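Local coordinates for protein PfVFT1 (Plasmodium falciparum, PDB 5JKQ) that is a bi-lobed Venus flytrap protein that probably binds a small solute in the cleft between its lobes, at residues I59-D64 with K116-D121; N85-W88 with Y94-N97; N134-L139 with N149-N154. The protein carries 3 engineered substitutions. All coordinates share one frame; numbering follows the deposited sequence.

Overall arrangement
Interactions 1 and 2 are surface contacts, whereas interaction 3 is buried: its three touching residues are all enclosed. The centre of interaction 1 lies about 27 Å from the centre of the chain, where one imidazole-to-carbonyl bond and a small apolar patch tie a loop to the end of helix 102-118. Interaction 2 is nested within the chain stretch that interaction 1 closes and folds back the loop between strand 77-83 and that same helix, chiefly through a backbone bond. Interaction 3 is apolar across its segments. Interactions 2 and 3 meet through Tyr-150, which packs against Tyr-94 and Trp-88; interaction 1 stays about 15 Å from interaction 3 at the nearest atoms.

Interaction 1 (I59-D64 with K116-D121); sequences INVKDD and KHIFND
Val-61 faces the last turn of helix 102-118, and its CA lies 5.1 Å from that of Ile-118. Its CB sits 3.8 Å from the CA of Ile-118. From there the side chain forks. CG1, anti to its own carbonyl carbon (chi1 -64°), meets CG1 of Ile-118 at 3.6 Å, an apolar contact; its closeness to the His-117 imidazole is doubtful in the model. CG2 takes the other course and ends 4.1 Å from the backbone O of His-117. The polar part of the contact belongs to that imidazole. Its NE2 donates to the O of Ile-59 over 3.0 Å with an N-H...O angle of 158°; the oxygen lies near the ring plane, at its edge, and NE2 is tilted 18° from the carbonyl plane. This geometry is consistent with a proton on NE2 and restrains the turn of the ring. Within the loop, Asn-60 OD1 accepts from Lys-62 N at 2.9 Å, an Asx turn around Val-61. The contact thus fixes the loop preceding helix 68-75 to the C-terminal end of helix 102-118. Ile-19 of helix 14-29 touches Ile-59, Val-61, His-117 and Ile-118, and Ile-73 of helix 68-75 packs against Ile-118.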
ATOM      1  N   ILE A  59       1.380  24.403   6.143  1.00 23.07           N
ATOM      2  CA  ILE A  59       0.970  24.314   4.744  1.00 19.28           C
ATOM      3  C   ILE A  59      -0.024  25.407   4.362  1.00 21.62           C
ATOM      4  O   ILE A  59      -0.999  25.663   5.070  1.00 24.10           O
ATOM      5  CB  ILE A  59       0.345  22.932   4.421  1.00 23.12           C
ATOM      6  CG1 ILE A  59       1.300  21.798   4.804  1.00 22.13           C
ATOM      7  CG2 ILE A  59      -0.012  22.825   2.937  1.00 22.44           C
ATOM      8  CD1 ILE A  59       2.658  21.855   4.127  1.00 22.79           C
ATOM      9  N   ASN A  60       0.245  26.037   3.224  1.00 19.43           N
ATOM     10  CA  ASN A  60      -0.632  27.049   2.653  1.00 21.12           C
ATOM     11  C   ASN A  60      -1.961  26.440   2.229  1.00 18.22           C
ATOM     12  O   ASN A  60      -1.993  25.501   1.435  1.00 19.78           O
ATOM     13  CB  ASN A  60       0.058  27.714   1.458  1.00 20.78           C
ATOM     14  CG  ASN A  60      -0.821  28.733   0.761  1.00 20.43           C
ATOM     15  OD1 ASN A  60      -1.706  29.332   1.370  1.00 27.45           O
ATOM     16  ND2 ASN A  60      -0.575  28.935  -0.527  1.00 19.12           N
ATOM     17  N   VAL A  61      -3.052  26.973   2.771  1.00 17.65           N
ATOM     18  CA  VAL A  61      -4.390  26.478   2.458  1.00 24.51           C
ATOM     19  C   VAL A  61      -5.182  27.530   1.690  1.00 26.22           C
ATOM     20  O   VAL A  61      -6.413  27.521   1.684  1.00 24.18           O
ATOM     21  CB  VAL A  61      -5.161  26.083   3.733  1.00 24.35           C
ATOM     22  CG1 VAL A  61      -4.473  24.927   4.420  1.00 20.06           C
ATOM     23  CG2 VAL A  61      -5.291  27.267   4.687  1.00 21.48           C
ATOM     24  N   LYS A  62      -4.457  28.433   1.042  1.00 22.63           N
ATOM     25  CA  LYS A  62      -5.061  29.494   0.254  1.00 25.03           C
ATOM     26  C   LYS A  62      -5.370  28.972  -1.151  1.00 28.43           C
ATOM     27  O   LYS A  62      -4.666  28.098  -1.659  1.00 27.64           O
ATOM     28  CB  LYS A  62      -4.118  30.700   0.213  1.00 28.91           C
ATOM     29  CG  LYS A  62      -4.713  31.978  -0.340  1.00 36.26           C
ATOM     30  CD  LYS A  62      -3.907  33.182   0.133  1.00 39.50           C
ATOM     31  CE  LYS A  62      -4.096  34.391  -0.769  1.00 38.89           C
ATOM     32  NZ  LYS A  62      -5.532  34.710  -1.001  1.00 38.26           N
ATOM     33  N   ASP A  63      -6.429  29.492  -1.766  1.00 22.71           N
ATOM     34  CA  ASP A  63      -6.838  29.048  -3.098  1.00 28.06           C
ATOM     35  C   ASP A  63      -6.283  29.966  -4.188  1.00 28.24           C
ATOM     36  O   ASP A  63      -6.866  30.089  -5.267  1.00 27.73           O
ATOM     37  CB  ASP A  63      -8.366  28.973  -3.194  1.00 25.51           C
ATOM     38  CG  ASP A  63      -9.034  30.337  -3.115  1.00 24.72           C
ATOM     39  OD1 ASP A  63      -8.389  31.309  -2.667  1.00 28.04           O
ATOM     40  OD2 ASP A  63     -10.217  30.433  -3.500  1.00 34.47           O
ATOM     41  N   ASP A  64      -5.152  30.601  -3.896  1.00 27.94           N
ATOM     42  CA  ASP A  64      -4.488  31.489  -4.847  1.00 32.45           C
ATOM     43  C   ASP A  64      -3.654  30.697  -5.855  1.00 36.74           C
ATOM     44  O   ASP A  64      -3.461  31.133  -6.992  1.00 29.85           O
ATOM     45  CB  ASP A  64      -3.602  32.502  -4.106  1.00 20.95           C
ATOM     46  CG  ASP A  64      -2.593  31.839  -3.182  1.00 41.08           C
ATOM     47  OD1 ASP A  64      -2.783  30.654  -2.837  1.00 39.18           O
ATOM     48  OD2 ASP A  64      -1.611  32.508  -2.790  1.00 46.88           O
ATOM     49  N   LYS A 116      -9.910  20.069   8.602  1.00 13.65           N
ATOM     50  CA  LYS A 116      -9.801  20.852   9.830  1.00 16.19           C
ATOM     51  C   LYS A 116      -8.670  21.878   9.768  1.00 14.94           C
ATOM     52  O   LYS A 116      -8.558  22.733  10.646  1.00 16.21           O
ATOM     53  CB  LYS A 116      -9.604  19.928  11.034  1.00 14.68           C
ATOM     54  CG  LYS A 116     -10.901  19.303  11.533  1.00 14.13           C
ATOM     55  CD  LYS A 116     -10.690  18.463  12.786  1.00 18.59           C
ATOM     56  CE  LYS A 116     -10.022  17.135  12.473  1.00 15.60           C
ATOM     57  NZ  LYS A 116      -9.852  16.294  13.693  1.00 19.77           N
ATOM     58  N   HIS A 117      -7.841  21.798   8.731  1.00 21.17           N
ATOM     59  CA  HIS A 117      -6.762  22.763   8.544  1.00 22.26           C
ATOM     60  C   HIS A 117      -7.116  23.780   7.463  1.00 16.81           C
ATOM     61  O   HIS A 117      -6.944  24.984   7.657  1.00 15.43           O
ATOM     62  CB  HIS A 117      -5.455  22.060   8.185  1.00 10.17           C
ATOM     63  CG  HIS A 117      -4.337  23.006   7.886  1.00 12.52           C
ATOM     64  ND1 HIS A 117      -3.992  24.038   8.733  1.00 22.82           N
ATOM     65  CD2 HIS A 117      -3.499  23.094   6.826  1.00 18.56           C
ATOM     66  CE1 HIS A 117      -2.985  24.715   8.212  1.00 14.86           C
ATOM     67  NE2 HIS A 117      -2.667  24.163   7.054  1.00 14.47           N
ATOM     68  N   ILE A 118      -7.591  23.299   6.320  1.00 25.74           N
ATOM     69  CA  ILE A 118      -8.026  24.198   5.256  1.00 18.83           C
ATOM     70  C   ILE A 118      -9.247  24.966   5.731  1.00 22.65           C
ATOM     71  O   ILE A 118      -9.316  26.190   5.604  1.00 21.71           O
ATOM     72  CB  ILE A 118      -8.369  23.447   3.960  1.00 16.45           C
ATOM     73  CG1 ILE A 118      -7.137  22.692   3.448  1.00 21.81           C
ATOM     74  CG2 ILE A 118      -8.885  24.429   2.905  1.00 23.18           C
ATOM     75  CD1 ILE A 118      -7.351  21.915   2.151  1.00 14.22           C
ATOM     76  N   PHE A 119     -10.206  24.223   6.271  1.00 19.50           N
ATOM     77  CA  PHE A 119     -11.421  24.794   6.832  1.00 16.44           C
ATOM     78  C   PHE A 119     -11.376  24.624   8.349  1.00 14.25           C
ATOM     79  O   PHE A 119     -10.290  24.571   8.926  1.00 25.03           O
ATOM     80  CB  PHE A 119     -12.651  24.129   6.212  1.00 15.79           C
ATOM     81  CG  PHE A 119     -12.776  24.366   4.737  1.00 14.05           C
ATOM     82  CD1 PHE A 119     -13.255  25.574   4.259  1.00 18.74           C
ATOM     83  CD2 PHE A 119     -12.408  23.388   3.829  1.00 15.51           C
ATOM     84  CE1 PHE A 119     -13.366  25.801   2.902  1.00 17.40           C
ATOM     85  CE2 PHE A 119     -12.520  23.609   2.470  1.00 12.80           C
ATOM     86  CZ  PHE A 119     -12.999  24.817   2.006  1.00 15.20           C
ATOM     87  N   ASN A 120     -12.539  24.538   8.990  1.00 16.73           N
ATOM     88  CA  ASN A 120     -12.609  24.464  10.447  1.00 16.39           C
ATOM     89  C   ASN A 120     -13.582  23.378  10.916  1.00 20.93           C
ATOM     90  O   ASN A 120     -14.226  23.512  11.958  1.00 13.58           O
ATOM     91  CB  ASN A 120     -13.015  25.828  11.015  1.00 21.04           C
ATOM     92  CG  ASN A 120     -12.402  26.103  12.377  1.00 39.23           C
ATOM     93  OD1 ASN A 120     -11.179  26.159  12.520  1.00 37.36           O
ATOM     94  ND2 ASN A 120     -13.252  26.300  13.380  1.00 37.88           N
ATOM     95  N   ASP A 121     -13.679  22.300  10.142  1.00 18.81           N
ATOM     96  CA  ASP A 121     -14.519  21.162  10.505  1.00 17.97           C
ATOM     97  C   ASP A 121     -14.119  19.924   9.705  1.00 14.34           C
ATOM     98  O   ASP A 121     -13.712  20.026   8.551  1.00 19.36           O
ATOM     99  CB  ASP A 121     -15.999  21.484  10.275  1.00 20.17           C
ATOM    100  CG  ASP A 121     -16.914  20.323  10.636  1.00 15.41           C
ATOM    101  OD1 ASP A 121     -17.197  20.134  11.839  1.00 21.47           O
ATOM    102  OD2 ASP A 121     -17.348  19.598   9.718  1.00 18.22           O
TER

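Interaction 2 (N85-W88 with Y94-N97); sequences NKNW and YEQN
Trp-88 and Tyr-94 approach with their rings inclined, and CZ3 of the indole comes 3.9 Å from CE1 of the phenol, an oblique apolar touch. Both first torsions set the ring anti to the carbonyl carbon. The indole also has CB of Lys-86 over one face, 3.8 Å above the plane and offset toward the rim. On the other flank of the contact Asn-87 and Glu-95 cross at about a right angle, with amide and carboxylate planes 64° apart. Asn-87 ND2 reaches Glu-95 OE1 at 3.4 Å in a weak hydrogen bond, bent to 133°, while Asn-87 OD1 accepts from Gly-89 N. The firmer link is in the backbone: Tyr-94 N donates to Lys-86 O at 2.9 Å, closing residues 86-94 of the connection after strand 77-83. The phenol hydroxyl is hydrogen-bonded to Asp-148, and Tyr-150 meets both aromatic rings, edge-to-face in the case of Trp-88. The chemistry is therefore uneven: one sound backbone bond ties the two limbs together at Lys-86 and Tyr-94, aromatic contact joins the exposed Trp-88 to the buried Tyr-94, and the weak, bent amide-carboxylate bond, with Glu-95 exposed, probably adds little.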
ATOM      1  N   ASN A  85     -15.565  -3.497  -7.852  1.00 30.70           N
ATOM      2  CA  ASN A  85     -15.912  -4.876  -7.513  1.00 31.45           C
ATOM      3  C   ASN A  85     -14.905  -5.538  -6.578  1.00 29.66           C
ATOM      4  O   ASN A  85     -14.784  -6.763  -6.555  1.00 27.42           O
ATOM      5  CB  ASN A  85     -16.058  -5.713  -8.789  1.00 33.06           C
ATOM      6  CG  ASN A  85     -17.128  -5.174  -9.719  1.00 30.17           C
ATOM      7  OD1 ASN A  85     -18.223  -4.818  -9.281  1.00 32.06           O
ATOM      8  ND2 ASN A  85     -16.815  -5.105 -11.008  1.00 36.94           N
ATOM      9  N   LYS A  86     -14.192  -4.727  -5.803  1.00 29.92           N
ATOM     10  CA  LYS A  86     -13.272  -5.249  -4.800  1.00 26.42           C
ATOM     11  C   LYS A  86     -13.941  -5.284  -3.433  1.00 31.48           C
ATOM     12  O   LYS A  86     -14.594  -4.325  -3.022  1.00 28.98           O
ATOM     13  CB  LYS A  86     -11.995  -4.405  -4.736  1.00 31.77           C
ATOM     14  CG  LYS A  86     -11.149  -4.444  -5.999  1.00 32.09           C
ATOM     15  CD  LYS A  86     -10.797  -5.868  -6.401  1.00 27.94           C
ATOM     16  CE  LYS A  86      -9.712  -5.892  -7.463  1.00 33.98           C
ATOM     17  NZ  LYS A  86      -9.544  -7.247  -8.061  1.00 38.93           N
ATOM     18  N   ASN A  87     -13.777  -6.408  -2.742  1.00 30.56           N
ATOM     19  CA  ASN A  87     -14.290  -6.574  -1.390  1.00 30.44           C
ATOM     20  C   ASN A  87     -13.364  -7.486  -0.595  1.00 33.56           C
ATOM     21  O   ASN A  87     -13.320  -8.693  -0.832  1.00 35.17           O
ATOM     22  CB  ASN A  87     -15.712  -7.139  -1.416  1.00 34.45           C
ATOM     23  CG  ASN A  87     -16.301  -7.316  -0.027  1.00 39.36           C
ATOM     24  OD1 ASN A  87     -15.713  -6.900   0.973  1.00 36.70           O
ATOM     25  ND2 ASN A  87     -17.478  -7.928   0.040  1.00 40.45           N
ATOM     26  N   TRP A  88     -12.620  -6.896   0.339  1.00 31.00           N
ATOM     27  CA  TRP A  88     -11.682  -7.643   1.171  1.00 25.67           C
ATOM     28  C   TRP A  88     -12.173  -7.720   2.611  1.00 26.76           C
ATOM     29  O   TRP A  88     -11.390  -7.947   3.533  1.00 29.63           O
ATOM     30  CB  TRP A  88     -10.295  -7.002   1.124  1.00 32.09           C
ATOM     31  CG  TRP A  88      -9.749  -6.878  -0.264  1.00 31.20           C
ATOM     32  CD1 TRP A  88      -9.430  -7.897  -1.112  1.00 26.52           C
ATOM     33  CD2 TRP A  88      -9.449  -5.663  -0.964  1.00 28.80           C
ATOM     34  NE1 TRP A  88      -8.955  -7.393  -2.300  1.00 31.56           N
ATOM     35  CE2 TRP A  88      -8.956  -6.024  -2.233  1.00 27.81           C
ATOM     36  CE3 TRP A  88      -9.551  -4.307  -0.641  1.00 28.78           C
ATOM     37  CZ2 TRP A  88      -8.567  -5.078  -3.180  1.00 26.25           C
ATOM     38  CZ3 TRP A  88      -9.165  -3.369  -1.583  1.00 30.79           C
ATOM     39  CH2 TRP A  88      -8.678  -3.759  -2.836  1.00 25.87           C
ATOM     40  N   TYR A  94     -15.528  -2.287  -1.242  1.00 25.89           N
ATOM     41  CA  TYR A  94     -15.856  -1.280  -2.247  1.00 25.10           C
ATOM     42  C   TYR A  94     -16.996  -1.727  -3.162  1.00 33.86           C
ATOM     43  O   TYR A  94     -17.207  -1.147  -4.228  1.00 35.75           O
ATOM     44  CB  TYR A  94     -14.619  -0.949  -3.086  1.00 29.16           C
ATOM     45  CG  TYR A  94     -13.501  -0.309  -2.295  1.00 30.50           C
ATOM     46  CD1 TYR A  94     -12.666  -1.072  -1.489  1.00 19.91           C
ATOM     47  CD2 TYR A  94     -13.278   1.060  -2.356  1.00 29.05           C
ATOM     48  CE1 TYR A  94     -11.645  -0.492  -0.766  1.00 22.39           C
ATOM     49  CE2 TYR A  94     -12.259   1.651  -1.637  1.00 28.88           C
ATOM     50  CZ  TYR A  94     -11.446   0.869  -0.844  1.00 25.96           C
ATOM     51  OH  TYR A  94     -10.428   1.454  -0.128  1.00 21.89           O
ATOM     52  N   GLU A  95     -17.726  -2.760  -2.749  1.00 35.56           N
ATOM     53  CA  GLU A  95     -18.898  -3.205  -3.497  1.00 37.91           C
ATOM     54  C   GLU A  95     -20.042  -2.210  -3.320  1.00 29.43           C
ATOM     55  O   GLU A  95     -20.981  -2.183  -4.116  1.00 39.93           O
ATOM     56  CB  GLU A  95     -19.331  -4.607  -3.055  1.00 33.34           C
ATOM     57  CG  GLU A  95     -18.636  -5.730  -3.822  1.00 38.70           C
ATOM     58  CD  GLU A  95     -19.038  -7.116  -3.344  1.00 52.47           C
ATOM     59  OE1 GLU A  95     -19.811  -7.217  -2.368  1.00 50.75           O
ATOM     60  OE2 GLU A  95     -18.579  -8.109  -3.951  1.00 47.98           O
ATOM     61  N   GLN A  96     -19.950  -1.393  -2.274  1.00 32.88           N
ATOM     62  CA  GLN A  96     -20.897  -0.306  -2.043  1.00 34.07           C
ATOM     63  C   GLN A  96     -20.188   1.046  -2.100  1.00 35.06           C
ATOM     64  O   GLN A  96     -18.987   1.138  -1.841  1.00 33.10           O
ATOM     65  CB  GLN A  96     -21.592  -0.481  -0.693  1.00 38.06           C
ATOM     66  CG  GLN A  96     -20.639  -0.707   0.471  1.00 36.78           C
ATOM     67  CD  GLN A  96     -21.336  -0.640   1.815  1.00 45.76           C
ATOM     68  OE1 GLN A  96     -21.303  -1.594   2.594  1.00 43.00           O
ATOM     69  NE2 GLN A  96     -21.969   0.494   2.097  1.00 47.32           N
ATOM     70  N   ASN A  97     -20.942   2.088  -2.442  1.00 36.85           N
ATOM     71  CA  ASN A  97     -20.414   3.445  -2.510  1.00 33.78           C
ATOM     72  C   ASN A  97     -21.311   4.389  -1.708  1.00 31.13           C
ATOM     73  O   ASN A  97     -22.486   4.547  -2.039  1.00 35.44           O
ATOM     74  CB  ASN A  97     -20.315   3.908  -3.965  1.00 30.38           C
ATOM     75  CG  ASN A  97     -19.443   5.140  -4.129  1.00 30.43           C
ATOM     76  OD1 ASN A  97     -19.408   6.013  -3.261  1.00 33.72           O
ATOM     77  ND2 ASN A  97     -18.733   5.214  -5.247  1.00 32.33           N
TER

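Interaction 3 (N134-L139 with N149-N154); sequences NVFVAL and NYFLSN. With SO4 (sulfate ion), chain E.
The backbones of Val-135, in the first turn of helix 135-140, and Phe-151, in the extended part of the loop after strand 146-147, stay well apart, 10.0 Å between their CA atoms, so side chains alone bridge the gap. Phe-151 reaches about halfway across. Its far atom CZ meets CG2 of Val-135 at 3.7 Å, in an oblique approach to the ring. Val-135 presents that methyl because CG1 is turned anti to the backbone N (chi1 -176°), which puts CG2 beside the N. Phe-136 runs past Phe-151 in the opposite direction, its CZ 4.1 Å from CD1 of Phe-151. The two ring centroids are 5.5 Å apart and the planes 57° from each other, an oblique pair. One face of Phe-151 is occupied by its chain neighbour Tyr-150, whose CE1 sits 3.7 Å above the ring centre.

The helix start is fixed separately. Asn-134 is the N-cap, its OD1 accepting from Val-137 N at 2.9 Å, with the donor well above the amide plane. The N of Asn-134 donates to O1 of a sulfate at 3.0 Å in a nearly straight bond (169°), and Asp-133 N holds the same ion, which probably came from the crystallisation liquor.

In the fold, the contact joins helix 135-140 to the loop leading on to strand 168-170. Leu-83 of strand 77-83 touches both Val-135 and Phe-151, Tyr-279 of strand 265-281 meets Phe-136 edge-to-face, and backbone bonds to Ser-277 of that same strand hold Phe-151.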
ATOM      1  N   ASN A 134      -9.132   0.300 -14.621  1.00 32.39           N
ATOM      2  CA  ASN A 134      -7.785   0.862 -14.579  1.00 36.59           C
ATOM      3  C   ASN A 134      -7.838   2.259 -13.967  1.00 39.90           C
ATOM      4  O   ASN A 134      -8.225   3.226 -14.626  1.00 36.35           O
ATOM      5  CB  ASN A 134      -7.169   0.909 -15.982  1.00 33.09           C
ATOM      6  CG  ASN A 134      -5.695   1.296 -15.970  1.00 33.73           C
ATOM      7  OD1 ASN A 134      -5.268   2.162 -15.205  1.00 29.63           O
ATOM      8  ND2 ASN A 134      -4.911   0.653 -16.827  1.00 40.45           N
ATOM      9  N   VAL A 135      -7.448   2.358 -12.700  1.00 26.42           N
ATOM     10  CA  VAL A 135      -7.522   3.619 -11.974  1.00 29.63           C
ATOM     11  C   VAL A 135      -6.432   4.577 -12.445  1.00 32.51           C
ATOM     12  O   VAL A 135      -6.622   5.793 -12.438  1.00 32.74           O
ATOM     13  CB  VAL A 135      -7.394   3.399 -10.449  1.00 33.62           C
ATOM     14  CG1 VAL A 135      -7.580   4.708  -9.692  1.00 29.88           C
ATOM     15  CG2 VAL A 135      -8.414   2.376  -9.975  1.00 32.22           C
ATOM     16  N   PHE A 136      -5.296   4.028 -12.867  1.00 26.08           N
ATOM     17  CA  PHE A 136      -4.167   4.851 -13.285  1.00 29.56           C
ATOM     18  C   PHE A 136      -4.455   5.595 -14.591  1.00 31.94           C
ATOM     19  O   PHE A 136      -3.878   6.652 -14.849  1.00 28.95           O
ATOM     20  CB  PHE A 136      -2.909   3.991 -13.434  1.00 31.68           C
ATOM     21  CG  PHE A 136      -2.450   3.362 -12.146  1.00 34.28           C
ATOM     22  CD1 PHE A 136      -2.087   4.151 -11.067  1.00 27.30           C
ATOM     23  CD2 PHE A 136      -2.379   1.985 -12.017  1.00 34.79           C
ATOM     24  CE1 PHE A 136      -1.667   3.578  -9.881  1.00 27.64           C
ATOM     25  CE2 PHE A 136      -1.957   1.407 -10.833  1.00 28.99           C
ATOM     26  CZ  PHE A 136      -1.601   2.205  -9.764  1.00 29.39           C
ATOM     27  N   VAL A 137      -5.347   5.044 -15.409  1.00 29.10           N
ATOM     28  CA  VAL A 137      -5.780   5.713 -16.631  1.00 35.38           C
ATOM     29  C   VAL A 137      -6.663   6.901 -16.268  1.00 33.11           C
ATOM     30  O   VAL A 137      -6.482   8.004 -16.786  1.00 27.88           O
ATOM     31  CB  VAL A 137      -6.538   4.739 -17.574  1.00 36.31           C
ATOM     32  CG1 VAL A 137      -7.523   5.476 -18.487  1.00 30.30           C
ATOM     33  CG2 VAL A 137      -5.549   3.938 -18.402  1.00 34.25           C
ATOM     34  N   ALA A 138      -7.612   6.667 -15.367  1.00 23.53           N
ATOM     35  CA  ALA A 138      -8.512   7.715 -14.905  1.00 26.85           C
ATOM     36  C   ALA A 138      -7.724   8.841 -14.248  1.00 30.65           C
ATOM     37  O   ALA A 138      -8.075  10.016 -14.373  1.00 27.57           O
ATOM     38  CB  ALA A 138      -9.534   7.146 -13.937  1.00 22.48           C
ATOM     39  N   LEU A 139      -6.650   8.473 -13.556  1.00 26.78           N
ATOM     40  CA  LEU A 139      -5.805   9.448 -12.883  1.00 28.17           C
ATOM     41  C   LEU A 139      -5.076  10.323 -13.897  1.00 25.88           C
ATOM     42  O   LEU A 139      -5.049  11.547 -13.767  1.00 34.09           O
ATOM     43  CB  LEU A 139      -4.796   8.744 -11.973  1.00 28.31           C
ATOM     44  CG  LEU A 139      -3.904   9.654 -11.127  1.00 25.36           C
ATOM     45  CD1 LEU A 139      -4.730  10.477 -10.148  1.00 21.21           C
ATOM     46  CD2 LEU A 139      -2.865   8.831 -10.388  1.00 29.30           C
ATOM     47  N   ASN A 149      -5.428   4.744  -1.014  1.00 18.39           N
ATOM     48  CA  ASN A 149      -4.118   4.534  -0.401  1.00 13.03           C
ATOM     49  C   ASN A 149      -3.644   3.082  -0.434  1.00 13.66           C
ATOM     50  O   ASN A 149      -2.468   2.814  -0.196  1.00 13.82           O
ATOM     51  CB  ASN A 149      -4.127   5.011   1.056  1.00 16.86           C
ATOM     52  CG  ASN A 149      -4.471   6.480   1.192  1.00 19.23           C
ATOM     53  OD1 ASN A 149      -3.687   7.350   0.814  1.00 19.53           O
ATOM     54  ND2 ASN A 149      -5.642   6.765   1.752  1.00 18.41           N
ATOM     55  N   TYR A 150      -4.544   2.143  -0.722  1.00 16.69           N
ATOM     56  CA  TYR A 150      -4.215   0.726  -0.572  1.00 18.21           C
ATOM     57  C   TYR A 150      -3.299   0.213  -1.676  1.00 16.77           C
ATOM     58  O   TYR A 150      -2.688  -0.845  -1.530  1.00 14.41           O
ATOM     59  CB  TYR A 150      -5.491  -0.133  -0.509  1.00 21.87           C
ATOM     60  CG  TYR A 150      -6.355  -0.166  -1.757  1.00 20.96           C
ATOM     61  CD1 TYR A 150      -5.913  -0.770  -2.929  1.00 24.01           C
ATOM     62  CD2 TYR A 150      -7.641   0.362  -1.742  1.00 19.94           C
ATOM     63  CE1 TYR A 150      -6.710  -0.812  -4.057  1.00 19.59           C
ATOM     64  CE2 TYR A 150      -8.445   0.320  -2.863  1.00 23.89           C
ATOM     65  CZ  TYR A 150      -7.976  -0.268  -4.017  1.00 26.32           C
ATOM     66  OH  TYR A 150      -8.773  -0.313  -5.136  1.00 30.37           O
ATOM     67  N   PHE A 151      -3.200   0.959  -2.770  1.00 19.83           N
ATOM     68  CA  PHE A 151      -2.407   0.525  -3.917  1.00 17.29           C
ATOM     69  C   PHE A 151      -0.958   0.265  -3.534  1.00 23.30           C
ATOM     70  O   PHE A 151      -0.379   0.991  -2.728  1.00 29.80           O
ATOM     71  CB  PHE A 151      -2.476   1.565  -5.035  1.00 14.50           C
ATOM     72  CG  PHE A 151      -3.781   1.564  -5.770  1.00 22.99           C
ATOM     73  CD1 PHE A 151      -3.985   0.707  -6.838  1.00 18.45           C
ATOM     74  CD2 PHE A 151      -4.810   2.404  -5.385  1.00 17.81           C
ATOM     75  CE1 PHE A 151      -5.188   0.696  -7.511  1.00 23.13           C
ATOM     76  CE2 PHE A 151      -6.014   2.397  -6.055  1.00 20.52           C
ATOM     77  CZ  PHE A 151      -6.203   1.542  -7.119  1.00 22.79           C
ATOM     78  N   LEU A 152      -0.385  -0.785  -4.113  1.00 18.74           N
ATOM     79  CA  LEU A 152       0.990  -1.167  -3.822  1.00 24.04           C
ATOM     80  C   LEU A 152       1.970  -0.083  -4.250  1.00 28.87           C
ATOM     81  O   LEU A 152       1.743   0.627  -5.231  1.00 33.77           O
ATOM     82  CB  LEU A 152       1.338  -2.485  -4.518  1.00 21.47           C
ATOM     83  CG  LEU A 152       0.467  -3.693  -4.166  1.00 22.05           C
ATOM     84  CD1 LEU A 152       0.932  -4.913  -4.941  1.00 24.92           C
ATOM     85  CD2 LEU A 152       0.485  -3.974  -2.670  1.00 26.91           C
ATOM     86  N   SER A 153       3.065   0.031  -3.508  1.00 35.62           N
ATOM     87  CA  SER A 153       4.115   0.991  -3.822  1.00 29.45           C
ATOM     88  C   SER A 153       4.920   0.549  -5.043  1.00 27.16           C
ATOM     89  O   SER A 153       5.701   1.325  -5.592  1.00 35.20           O
ATOM     90  CB  SER A 153       5.041   1.171  -2.617  1.00 33.02           C
ATOM     91  OG  SER A 153       4.324   1.663  -1.497  1.00 23.71           O
ATOM     92  N   ASN A 154       4.717  -0.699  -5.460  1.00 36.71           N
ATOM     93  CA  ASN A 154       5.445  -1.279  -6.584  1.00 35.24           C
ATOM     94  C   ASN A 154       4.526  -1.521  -7.784  1.00 38.55           C
ATOM     95  O   ASN A 154       4.821  -2.347  -8.649  1.00 42.61           O
ATOM     96  CB  ASN A 154       6.108  -2.589  -6.146  1.00 29.23           C
ATOM     97  CG  ASN A 154       7.204  -3.046  -7.094  1.00 43.40           C
ATOM     98  OD1 ASN A 154       7.752  -2.254  -7.861  1.00 48.60           O
ATOM     99  ND2 ASN A 154       7.530  -4.333  -7.040  1.00 46.40           N
TER
HETATM  100  S   SO4 E 401     -12.529   1.679 -16.695  1.00 52.89           S
HETATM  101  O1  SO4 E 401     -11.158   1.798 -16.202  1.00 35.69           O
HETATM  102  O2  SO4 E 401     -13.060   3.004 -17.001  1.00 47.70           O
HETATM  103  O3  SO4 E 401     -13.371   1.052 -15.679  1.00 41.36           O
HETATM  104  O4  SO4 E 401     -12.531   0.861 -17.904  1.00 46.22           O